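Local coordinates for acyl-coa oxidase (Arabidopsis thaliana, PDB 1W07), which oxidises long- and medium-chain acyl-CoAs to 2-trans-enoyl-CoAs in plant peroxisomes, using FAD and passing the electrons to oxygen to give hydrogen peroxide, at residues A14-E19 / R597-A602; V300-R305 / L614-G619; A308-F313 / T322-Y327; P336-A341 / N553-I558. The protein carries 1 engineered substitution. One frame throughout, in Å; residues are numbered along the deposited sequence.

Contact 1 (A14-E19 / R597-A602); sequences AEFDVE and RPNAVA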
# COMPACT_ATOMS: atom_id res chain seq x y z
N ALA B 14 -31.07 1.68 -7.32
CA ALA B 14 -30.51 1.33 -8.62
C ALA B 14 -31.38 1.81 -9.77
O ALA B 14 -32.60 1.66 -9.73
CB ALA B 14 -30.32 -0.19 -8.72
N GLU B 15 -30.75 2.38 -10.78
CA GLU B 15 -31.44 2.88 -11.96
C GLU B 15 -31.15 1.99 -13.16
O GLU B 15 -31.20 2.42 -14.31
CB GLU B 15 -31.01 4.33 -12.26
CG GLU B 15 -31.30 5.26 -11.09
CD GLU B 15 -30.70 6.63 -11.27
OE1 GLU B 15 -29.58 6.72 -11.83
OE2 GLU B 15 -31.32 7.61 -10.82
N PHE B 16 -30.83 0.73 -12.89
CA PHE B 16 -30.54 -0.24 -13.94
C PHE B 16 -30.78 -1.63 -13.33
O PHE B 16 -30.74 -1.76 -12.11
CB PHE B 16 -29.09 -0.08 -14.41
CG PHE B 16 -28.08 -0.55 -13.41
CD1 PHE B 16 -27.49 -1.81 -13.54
CD2 PHE B 16 -27.73 0.24 -12.31
CE1 PHE B 16 -26.58 -2.28 -12.58
CE2 PHE B 16 -26.82 -0.22 -11.36
CZ PHE B 16 -26.25 -1.49 -11.49
N ASP B 17 -31.07 -2.63 -14.16
CA ASP B 17 -31.32 -3.98 -13.64
C ASP B 17 -30.01 -4.72 -13.44
O ASP B 17 -29.32 -5.06 -14.40
CB ASP B 17 -32.24 -4.78 -14.58
CG ASP B 17 -33.71 -4.36 -14.47
OD1 ASP B 17 -34.16 -4.05 -13.35
OD2 ASP B 17 -34.42 -4.37 -15.49
N VAL B 18 -29.69 -4.95 -12.17
CA VAL B 18 -28.45 -5.61 -11.77
C VAL B 18 -28.24 -6.98 -12.39
O VAL B 18 -27.12 -7.33 -12.73
CB VAL B 18 -28.36 -5.72 -10.21
CG1 VAL B 18 -29.52 -6.56 -9.66
CG2 VAL B 18 -26.99 -6.30 -9.80
N GLU B 19 -29.31 -7.76 -12.52
CA GLU B 19 -29.18 -9.09 -13.09
C GLU B 19 -28.58 -9.07 -14.49
O GLU B 19 -27.82 -9.98 -14.86
CB GLU B 19 -30.53 -9.83 -13.07
CG GLU B 19 -31.04 -10.13 -11.64
CD GLU B 19 -30.01 -10.84 -10.74
OE1 GLU B 19 -29.52 -11.93 -11.12
OE2 GLU B 19 -29.70 -10.33 -9.65
N ARG B 597 -23.66 7.63 -7.70
CA ARG B 597 -23.95 7.43 -6.28
C ARG B 597 -25.09 6.47 -5.94
O ARG B 597 -24.92 5.53 -5.16
CB ARG B 597 -24.20 8.78 -5.60
CG ARG B 597 -24.89 8.70 -4.22
CD ARG B 597 -24.08 7.93 -3.20
NE ARG B 597 -24.81 7.81 -1.93
CZ ARG B 597 -25.57 6.77 -1.60
NH1 ARG B 597 -25.71 5.75 -2.43
NH2 ARG B 597 -26.19 6.76 -0.43
N PRO B 598 -26.29 6.71 -6.52
CA PRO B 598 -27.43 5.83 -6.23
C PRO B 598 -27.29 4.44 -6.83
O PRO B 598 -27.97 3.49 -6.40
CB PRO B 598 -28.62 6.62 -6.77
CG PRO B 598 -28.03 7.37 -7.94
CD PRO B 598 -26.69 7.82 -7.40
N ASN B 599 -26.40 4.31 -7.80
CA ASN B 599 -26.16 3.04 -8.46
C ASN B 599 -24.98 2.26 -7.90
O ASN B 599 -24.79 1.10 -8.25
CB ASN B 599 -25.91 3.29 -9.95
CG ASN B 599 -27.11 3.87 -10.64
OD1 ASN B 599 -28.09 3.17 -10.89
ND2 ASN B 599 -27.06 5.17 -10.91
N ALA B 600 -24.19 2.89 -7.02
CA ALA B 600 -22.97 2.29 -6.47
C ALA B 600 -23.10 0.86 -5.95
O ALA B 600 -22.44 -0.05 -6.46
CB ALA B 600 -22.36 3.18 -5.37
N VAL B 601 -23.93 0.66 -4.93
CA VAL B 601 -24.08 -0.66 -4.36
C VAL B 601 -24.47 -1.70 -5.40
O VAL B 601 -23.91 -2.79 -5.42
CB VAL B 601 -25.08 -0.65 -3.21
CG1 VAL B 601 -25.36 -2.10 -2.75
CG2 VAL B 601 -24.54 0.21 -2.07
N ALA B 602 -25.44 -1.38 -6.26
CA ALA B 602 -25.87 -2.31 -7.30
C ALA B 602 -24.73 -2.58 -8.27
O ALA B 602 -24.58 -3.70 -8.77
CB ALA B 602 -27.09 -1.75 -8.04
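The amide of Asn599 meets the ring of Phe16 at its edge: OD1 lies near the ring plane, 3.3 Å from Phe16 CD2, and the two planes are turned 47° apart. The same amide grips Glu15 twice. Its OD1 accepts from the backbone N of Glu15 at 2.8 Å, the donor tilted somewhat from the carbonyl plane, while its ND2 reaches Glu15 OE1 at 3.1 Å. That second bond leaves within the amide plane but meets the carboxylate from above. Asn599 holds CG opposite its carbonyl carbon (chi1 -63°), which turns the amide onto Glu15. An asparagine suits this place because one short side chain offers both an acceptor and donors; ND2 also serves the backbone O of Gln595, so the rotation of the amide is fixed. The contact thus ties the loop leading into helix 18-26, in the N-terminal region of the acyl-CoA oxidase, to residues 598-602, which lead into helix 600-605 of its C-terminal helical region. Past the amide, toward Ala602, the contact is apolar. Ala602 CB points at the loop and touches Phe16 CZ obliquely at 3.6 Å and Ala14 CB at 3.7 Å; its single methyl lets ring and backbone come close. Val18 directs CG2 alongside Ala602 O.

Contact 2 (V300-R305 / L614-G619); sequences VCIATR and LNSVLG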
# COMPACT_ATOMS: atom_id res chain seq x y z
N VAL B 300 -13.23 -2.99 -4.27
CA VAL B 300 -14.25 -1.95 -4.49
C VAL B 300 -15.63 -2.38 -3.94
O VAL B 300 -16.38 -1.56 -3.40
CB VAL B 300 -14.38 -1.62 -6.01
CG1 VAL B 300 -15.63 -0.77 -6.28
CG2 VAL B 300 -13.10 -0.89 -6.47
N CYS B 301 -15.97 -3.66 -4.09
CA CYS B 301 -17.24 -4.17 -3.59
C CYS B 301 -17.28 -3.97 -2.07
O CYS B 301 -18.27 -3.50 -1.52
CB CYS B 301 -17.37 -5.65 -3.93
SG CYS B 301 -18.87 -6.49 -3.34
N ILE B 302 -16.17 -4.30 -1.40
CA ILE B 302 -16.09 -4.17 0.05
C ILE B 302 -16.20 -2.72 0.49
O ILE B 302 -17.00 -2.38 1.36
CB ILE B 302 -14.78 -4.81 0.58
CG1 ILE B 302 -14.78 -6.32 0.27
CG2 ILE B 302 -14.67 -4.58 2.08
CD1 ILE B 302 -13.43 -7.04 0.53
N ALA B 303 -15.38 -1.87 -0.10
CA ALA B 303 -15.38 -0.46 0.28
C ALA B 303 -16.70 0.21 -0.07
O ALA B 303 -17.19 1.04 0.70
CB ALA B 303 -14.20 0.28 -0.38
N THR B 304 -17.31 -0.16 -1.21
CA THR B 304 -18.59 0.45 -1.60
C THR B 304 -19.70 0.08 -0.61
O THR B 304 -20.43 0.95 -0.14
CB THR B 304 -19.01 0.04 -3.06
OG1 THR B 304 -18.02 0.50 -3.99
CG2 THR B 304 -20.34 0.67 -3.43
N ARG B 305 -19.82 -1.20 -0.27
CA ARG B 305 -20.86 -1.59 0.67
C ARG B 305 -20.61 -0.97 2.04
O ARG B 305 -21.52 -0.39 2.65
CB ARG B 305 -20.94 -3.12 0.77
CG ARG B 305 -21.45 -3.79 -0.50
CD ARG B 305 -21.46 -5.30 -0.36
NE ARG B 305 -22.10 -5.95 -1.51
CZ ARG B 305 -21.99 -7.24 -1.80
NH1 ARG B 305 -22.61 -7.73 -2.86
NH2 ARG B 305 -21.26 -8.03 -1.03
N LEU B 614 -15.70 -13.21 -0.78
CA LEU B 614 -15.28 -11.89 -0.35
C LEU B 614 -14.56 -11.95 0.98
O LEU B 614 -13.64 -11.17 1.22
CB LEU B 614 -16.48 -10.94 -0.23
CG LEU B 614 -16.93 -10.16 -1.47
CD1 LEU B 614 -18.07 -9.21 -1.10
CD2 LEU B 614 -15.76 -9.38 -2.04
N ASN B 615 -15.01 -12.86 1.84
CA ASN B 615 -14.40 -13.06 3.16
C ASN B 615 -14.20 -11.73 3.87
O ASN B 615 -13.11 -11.43 4.36
CB ASN B 615 -13.05 -13.76 2.99
CG ASN B 615 -12.52 -14.34 4.28
OD1 ASN B 615 -13.26 -14.98 5.03
ND2 ASN B 615 -11.24 -14.15 4.53
N SER B 616 -15.27 -10.94 3.92
CA SER B 616 -15.23 -9.60 4.50
C SER B 616 -16.43 -9.26 5.34
O SER B 616 -17.57 -9.36 4.88
CB SER B 616 -15.14 -8.57 3.38
OG SER B 616 -15.28 -7.25 3.90
N VAL B 617 -16.16 -8.84 6.56
CA VAL B 617 -17.23 -8.47 7.47
C VAL B 617 -17.77 -7.09 7.07
O VAL B 617 -18.97 -6.84 7.14
CB VAL B 617 -16.72 -8.41 8.94
CG1 VAL B 617 -17.80 -7.84 9.83
CG2 VAL B 617 -16.30 -9.83 9.41
N LEU B 618 -16.88 -6.20 6.63
CA LEU B 618 -17.31 -4.86 6.26
C LEU B 618 -18.09 -4.88 4.95
O LEU B 618 -18.97 -4.04 4.72
CB LEU B 618 -16.10 -3.93 6.11
CG LEU B 618 -15.09 -3.86 7.26
CD1 LEU B 618 -14.14 -2.72 6.96
CD2 LEU B 618 -15.78 -3.63 8.62
N GLY B 619 -17.77 -5.87 4.11
CA GLY B 619 -18.39 -5.97 2.81
C GLY B 619 -19.50 -6.99 2.65
O GLY B 619 -19.86 -7.33 1.52
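Helix 278-309 runs here past an irregular chain that leaves helix 611-614 at Asn615, where phi turns positive, and the backbones come closest at Ile302 and Gly619, whose CA atoms are 4.0 Å apart. Having no side chain, Gly619 can lie this close to Ile302 CG1. Ile302 packs its branched chain against the loop: CG2 lies against Ser616 OG at 3.3 Å, CD1 rests alongside Ser616 CB, and CG1 meets Leu614 CD2. Ser616 is small enough to lie against the isoleucine, and its hydroxyl is occupied within the loop and beyond it. OG accepts from Gly619 N at 2.9 Å and also bonds to Ser408 O. One turn on from Cys301, Arg305 stretches out from CG to NE, which carries its guanidinium to the loop. NH2 gives a nearly straight bond of 3.0 Å to Gly619 O, lying in the guanidinium plane and approaching along the C=O axis; NH1 forms a salt bridge with Asp605. Cys301 covers one face of that guanidinium, its SG anti to the backbone N (chi1 178°), and the sulfur also touches Leu614 CD1 at 3.6 Å. Leu614 CD1 touches both the sulfur and Arg305 NH2, an apolar neighbour for a buried charge that is probably balanced by Asp605. The Ser616 hydroxyl bonded to the backbone N three residues on is an ST motif, here packed against a long helix of the acyl-CoA oxidase helical domain.

Contact 3 (A308-F313 / T322-Y327); sequences AVRRQF and TQVIDY. With FAD (flavin-adenine dinucleotide), chain C.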
# COMPACT_ATOMS: atom_id res chain seq x y z
N ALA B 308 -21.59 2.60 2.29
CA ALA B 308 -23.04 2.82 2.33
C ALA B 308 -23.59 2.51 3.72
O ALA B 308 -24.63 3.03 4.11
CB ALA B 308 -23.72 1.94 1.30
N VAL B 309 -22.87 1.67 4.47
CA VAL B 309 -23.30 1.31 5.82
C VAL B 309 -22.76 2.31 6.84
O VAL B 309 -23.48 2.77 7.73
CB VAL B 309 -22.81 -0.10 6.22
CG1 VAL B 309 -23.01 -0.32 7.71
CG2 VAL B 309 -23.55 -1.17 5.43
N ARG B 310 -21.48 2.65 6.71
CA ARG B 310 -20.84 3.57 7.63
C ARG B 310 -21.36 5.01 7.55
O ARG B 310 -21.41 5.61 6.47
CB ARG B 310 -19.33 3.56 7.40
CG ARG B 310 -18.54 4.48 8.31
CD ARG B 310 -18.56 4.01 9.77
NE ARG B 310 -17.67 4.82 10.59
CZ ARG B 310 -17.32 4.53 11.84
NH1 ARG B 310 -17.78 3.43 12.44
NH2 ARG B 310 -16.50 5.34 12.51
N ARG B 311 -21.77 5.55 8.69
CA ARG B 311 -22.26 6.92 8.77
C ARG B 311 -21.35 7.66 9.74
O ARG B 311 -20.97 7.12 10.79
CB ARG B 311 -23.72 6.96 9.27
CG ARG B 311 -24.75 6.39 8.28
CD ARG B 311 -26.11 6.16 8.96
NE ARG B 311 -27.11 5.58 8.05
CZ ARG B 311 -27.78 6.27 7.12
NH1 ARG B 311 -27.57 7.57 6.96
NH2 ARG B 311 -28.66 5.64 6.36
N GLN B 312 -20.98 8.89 9.39
CA GLN B 312 -20.11 9.66 10.27
C GLN B 312 -20.23 11.14 9.92
O GLN B 312 -20.02 11.53 8.77
CB GLN B 312 -18.66 9.18 10.10
CG GLN B 312 -17.72 9.50 11.27
CD GLN B 312 -17.90 8.60 12.49
OE1 GLN B 312 -17.16 8.71 13.48
NE2 GLN B 312 -18.89 7.71 12.44
N PHE B 313 -20.54 11.95 10.92
CA PHE B 313 -20.71 13.39 10.73
C PHE B 313 -21.95 13.65 9.89
O PHE B 313 -22.67 12.71 9.51
CB PHE B 313 -19.50 14.00 10.02
CG PHE B 313 -18.21 13.93 10.81
CD1 PHE B 313 -17.21 13.02 10.48
CD2 PHE B 313 -17.98 14.82 11.86
CE1 PHE B 313 -16.00 12.99 11.17
CE2 PHE B 313 -16.77 14.80 12.57
CZ PHE B 313 -15.77 13.89 12.22
N THR B 322 -24.73 11.09 8.17
CA THR B 322 -24.67 10.82 6.73
C THR B 322 -23.78 9.63 6.34
O THR B 322 -22.69 9.45 6.89
CB THR B 322 -24.12 12.07 5.98
OG1 THR B 322 -24.86 13.23 6.38
CG2 THR B 322 -24.22 11.90 4.47
N GLN B 323 -24.23 8.84 5.37
CA GLN B 323 -23.44 7.72 4.88
C GLN B 323 -22.16 8.31 4.27
O GLN B 323 -22.23 9.27 3.48
CB GLN B 323 -24.23 6.96 3.82
CG GLN B 323 -25.47 6.27 4.36
CD GLN B 323 -26.45 5.92 3.27
OE1 GLN B 323 -27.20 6.78 2.81
NE2 GLN B 323 -26.42 4.67 2.82
N VAL B 324 -21.00 7.75 4.60
CA VAL B 324 -19.77 8.32 4.07
C VAL B 324 -19.72 8.29 2.57
O VAL B 324 -19.08 9.14 1.95
CB VAL B 324 -18.49 7.63 4.66
CG1 VAL B 324 -18.45 7.88 6.17
CG2 VAL B 324 -18.46 6.15 4.33
N ILE B 325 -20.43 7.35 1.96
CA ILE B 325 -20.45 7.26 0.50
C ILE B 325 -21.10 8.48 -0.15
O ILE B 325 -21.00 8.66 -1.37
CB ILE B 325 -21.16 5.98 0.04
CG1 ILE B 325 -20.84 5.72 -1.44
CG2 ILE B 325 -22.67 6.10 0.24
CD1 ILE B 325 -21.29 4.34 -1.94
N ASP B 326 -21.76 9.31 0.65
CA ASP B 326 -22.42 10.55 0.17
C ASP B 326 -21.39 11.70 0.03
O ASP B 326 -21.68 12.71 -0.60
CB ASP B 326 -23.49 11.02 1.17
CG ASP B 326 -24.81 10.27 1.05
OD1 ASP B 326 -24.89 9.24 0.34
OD2 ASP B 326 -25.78 10.73 1.70
N TYR B 327 -20.22 11.57 0.65
CA TYR B 327 -19.20 12.62 0.60
C TYR B 327 -18.41 12.58 -0.70
O TYR B 327 -17.94 11.52 -1.11
CB TYR B 327 -18.25 12.47 1.80
CG TYR B 327 -18.91 12.71 3.15
CD1 TYR B 327 -18.64 11.88 4.23
CD2 TYR B 327 -19.79 13.78 3.34
CE1 TYR B 327 -19.23 12.09 5.48
CE2 TYR B 327 -20.39 14.00 4.58
CZ TYR B 327 -20.11 13.15 5.64
OH TYR B 327 -20.75 13.33 6.85
PA FAD C . -14.39 7.30 9.71
O1A FAD C . -14.27 8.66 10.31
O2A FAD C . -15.63 6.53 9.95
O5B FAD C . -14.11 7.42 8.13
C5B FAD C . -14.35 6.32 7.25
C4B FAD C . -14.33 6.81 5.80
O4B FAD C . -15.27 7.91 5.72
C3B FAD C . -12.96 7.40 5.43
O3B FAD C . -12.77 7.33 4.02
C2B FAD C . -13.11 8.85 5.89
O2B FAD C . -12.23 9.68 5.13
C1B FAD C . -14.54 9.11 5.43
N9A FAD C . -15.14 10.26 6.15
C8A FAD C . -15.57 10.24 7.41
N7A FAD C . -16.07 11.43 7.73
C5A FAD C . -15.96 12.21 6.66
C6A FAD C . -16.30 13.53 6.40
N6A FAD C . -16.90 14.27 7.34
N1A FAD C . -16.05 14.06 5.13
C2A FAD C . -15.46 13.25 4.15
N3A FAD C . -15.14 12.00 4.44
C4A FAD C . -15.37 11.47 5.65
N1 FAD C . -9.11 4.98 19.64
C2 FAD C . -9.06 5.20 21.02
O2 FAD C . -10.00 5.75 21.59
N3 FAD C . -7.95 4.74 21.74
C4 FAD C . -6.91 4.07 21.09
O4 FAD C . -5.95 3.66 21.73
C4X FAD C . -6.97 3.85 19.72
N5 FAD C . -5.97 3.12 19.07
C5X FAD C . -6.03 2.87 17.69
C6 FAD C . -5.11 2.03 17.08
C7 FAD C . -5.27 1.66 15.75
C7M FAD C . -4.26 0.70 15.12
C8 FAD C . -6.35 2.14 15.02
C8M FAD C . -6.59 1.72 13.56
C9 FAD C . -7.27 3.00 15.62
C9A FAD C . -7.12 3.37 16.96
N10 FAD C . -8.09 4.15 17.60
C10 FAD C . -8.06 4.32 18.99
C1' FAD C . -9.22 4.73 16.83
C2' FAD C . -8.69 5.93 16.04
O2' FAD C . -8.02 6.83 16.92
C3' FAD C . -9.77 6.71 15.27
O3' FAD C . -10.79 7.15 16.17
C4' FAD C . -10.41 5.88 14.15
O4' FAD C . -9.43 5.11 13.45
C5' FAD C . -11.13 6.80 13.17
O5' FAD C . -11.51 6.07 12.01
P FAD C . -13.05 5.79 11.67
O1P FAD C . -13.24 4.33 11.61
O2P FAD C . -13.90 6.58 12.60
O3P FAD C . -13.14 6.40 10.18
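Arg311 and Gln323 lie side by side and point the same way across a single beta bridge, which joins the two arms of the hairpin-like connection between helices 278-309 and 328-363 at the FAD site. Their guanidinium and amide planes are stacked, 26° apart, with Gln323 CG over the guanidinium centre, while Arg311 NH1 is hydrogen-bonded to Glu321 O. The extended Gln323 carries NE2 to Ala308 O, a bond of 2.7 Å that uses a lone pair in the carbonyl plane. Backbone bonds then run down the arms: Val324 N to Arg310 O, Gln312 N to Thr322 O and Thr322 N to Phe313 O.

Arg310 faces the other way. With CG anti to its own N and a bend at chi2 (68°), its guanidinium swings to the pyrophosphate, where NE donates to FAD O2A at 2.7 Å and NH2 adds a weak bond to the same oxygen. A long cationic chain suits the negatively charged diphosphate. Val324 presents CG1 to the ribose oxygen O4B. Thr138 and Ser144 of the second subunit also bond FAD, which places the cofactor at the subunit interface. Phe313 brings its ring edge to adenine N7A, whereas Tyr327 lays a face against the adenine, N1A lying 3.5 Å above the ring plane and offset toward its rim. Tyr327 OH, at the ring's edge, donates to Gln312 O at 2.7 Å.

Contact 4 (P336-A341 / N553-I558); sequences PLLASA and NNLCYI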
# COMPACT_ATOMS: atom_id res chain seq x y z
N PRO B 336 -13.63 6.21 -8.97
CA PRO B 336 -12.66 6.02 -10.06
C PRO B 336 -12.19 4.56 -10.04
O PRO B 336 -11.91 3.98 -11.09
CB PRO B 336 -11.56 7.02 -9.71
CG PRO B 336 -12.34 8.15 -9.06
CD PRO B 336 -13.27 7.38 -8.14
N LEU B 337 -12.11 3.95 -8.86
CA LEU B 337 -11.68 2.54 -8.76
C LEU B 337 -12.78 1.60 -9.26
O LEU B 337 -12.50 0.54 -9.84
CB LEU B 337 -11.32 2.21 -7.31
CG LEU B 337 -10.17 3.03 -6.71
CD1 LEU B 337 -9.90 2.52 -5.31
CD2 LEU B 337 -8.92 2.92 -7.59
N LEU B 338 -14.03 1.96 -9.01
CA LEU B 338 -15.15 1.17 -9.49
C LEU B 338 -15.12 1.28 -11.01
O LEU B 338 -15.25 0.28 -11.71
CB LEU B 338 -16.46 1.75 -8.95
CG LEU B 338 -17.75 1.23 -9.58
CD1 LEU B 338 -17.88 -0.28 -9.42
CD2 LEU B 338 -18.92 1.96 -8.92
N ALA B 339 -14.93 2.48 -11.53
CA ALA B 339 -14.86 2.66 -12.99
C ALA B 339 -13.69 1.87 -13.60
O ALA B 339 -13.83 1.27 -14.67
CB ALA B 339 -14.72 4.14 -13.34
N SER B 340 -12.55 1.85 -12.90
CA SER B 340 -11.34 1.14 -13.34
C SER B 340 -11.55 -0.36 -13.35
O SER B 340 -10.98 -1.07 -14.19
CB SER B 340 -10.14 1.47 -12.45
OG SER B 340 -9.74 2.83 -12.52
N ALA B 341 -12.34 -0.87 -12.41
CA ALA B 341 -12.61 -2.30 -12.38
C ALA B 341 -13.28 -2.69 -13.69
O ALA B 341 -12.86 -3.64 -14.35
CB ALA B 341 -13.51 -2.65 -11.18
N ASN B 553 -21.69 3.87 -19.39
CA ASN B 553 -21.28 5.12 -20.01
C ASN B 553 -20.77 6.05 -18.91
O ASN B 553 -19.74 6.70 -19.06
CB ASN B 553 -22.46 5.77 -20.74
CG ASN B 553 -22.05 6.96 -21.57
OD1 ASN B 553 -21.64 6.82 -22.72
ND2 ASN B 553 -22.12 8.14 -20.98
N ASN B 554 -21.50 6.10 -17.79
CA ASN B 554 -21.08 6.93 -16.67
C ASN B 554 -19.67 6.54 -16.21
O ASN B 554 -18.80 7.38 -16.06
CB ASN B 554 -22.05 6.78 -15.47
CG ASN B 554 -23.40 7.45 -15.70
OD1 ASN B 554 -23.51 8.46 -16.40
ND2 ASN B 554 -24.44 6.91 -15.06
N LEU B 555 -19.46 5.24 -15.98
CA LEU B 555 -18.16 4.75 -15.52
C LEU B 555 -17.08 5.01 -16.57
O LEU B 555 -15.96 5.41 -16.23
CB LEU B 555 -18.25 3.25 -15.21
CG LEU B 555 -19.19 2.84 -14.07
CD1 LEU B 555 -19.22 1.31 -13.93
CD2 LEU B 555 -18.74 3.53 -12.77
N CYS B 556 -17.41 4.80 -17.84
CA CYS B 556 -16.45 5.02 -18.91
C CYS B 556 -15.87 6.42 -18.85
O CYS B 556 -14.65 6.58 -18.91
CB CYS B 556 -17.10 4.82 -20.29
SG CYS B 556 -16.03 5.21 -21.71
N TYR B 557 -16.72 7.43 -18.74
CA TYR B 557 -16.21 8.79 -18.70
C TYR B 557 -15.64 9.23 -17.36
O TYR B 557 -14.86 10.18 -17.30
CB TYR B 557 -17.27 9.78 -19.23
CG TYR B 557 -17.49 9.57 -20.71
CD1 TYR B 557 -18.46 8.68 -21.17
CD2 TYR B 557 -16.64 10.17 -21.65
CE1 TYR B 557 -18.57 8.38 -22.53
CE2 TYR B 557 -16.75 9.87 -23.01
CZ TYR B 557 -17.71 8.98 -23.44
OH TYR B 557 -17.75 8.65 -24.77
N ILE B 558 -16.02 8.53 -16.30
CA ILE B 558 -15.46 8.80 -14.97
C ILE B 558 -14.00 8.36 -15.04
O ILE B 558 -13.11 9.07 -14.58
CB ILE B 558 -16.15 7.97 -13.85
CG1 ILE B 558 -17.47 8.63 -13.42
CG2 ILE B 558 -15.19 7.80 -12.65
CD1 ILE B 558 -18.24 7.84 -12.36
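Ala339 stands at the middle of this helix crossing, its CB directed at helix 548-566 and lodged between two larger side chains. It touches Leu555 O at 3.4 Å and also meets Leu555 CB. Because the methyl is so small, the backbones draw together, and the CA atoms of Ala339 and Leu555 are only 4.7 Å apart. The two larger residues are one helical turn apart on the same side of their helix. Leu555 sends CD2 over the alanine backbone and on to Leu338, meeting its CG obliquely at 4.1 Å. Ile558 holds CG2 anti to the backbone N, and this branch bears both on Ala339 CB, at 3.8 Å, and on the CA of Pro336. Branched aliphatic chains suit this place, for they pack between the crossing helices without any polar group needing a partner.

Pro336 itself marks the kink of helix 328-363: its nitrogen carries no hydrogen and cannot bond to the preceding turn. Its carbonyl is doubly used one turn on, by Ser340 N and by Ser340 OG at 2.8 Å, from opposite faces of the carbonyl plane, so the serine hydroxyl is satisfied within its own helix. Farther out, Tyr593 packs on Pro336, Leu592 and Val596 on Ile558, and Val300 of helix 278-309 on Leu338. The axes of the two short segments approach to 8.4 Å at a signed crossing angle of -109°, a steep, alanine-centred helix packing that joins the C-alpha1 region to the C-terminal helices of acyl-CoA oxidase.

Contacts 2 and 4 are buried throughout, whereas contact 1 is partly exposed; contact 3, although mostly buried, lies farthest from the chain's centre, where FAD and the second subunit cover it. Contacts 2 and 3 share helix 278-309, and Val300 of contact 2 packs on Leu337 of contact 4. The 597-602 segment of contact 1 adjoins contacts 2 and 3: Ala600 touches both Thr304 and Ile325, and Arg597 forms a salt bridge with Asp326 of contact 3. The chemistry follows place: aliphatic packing alone between the helices of contact 4, one charged bond within an apolar setting in contact 2, hydrogen bonds from one asparagine side chain in contact 1, and a dense polar network at the cofactor.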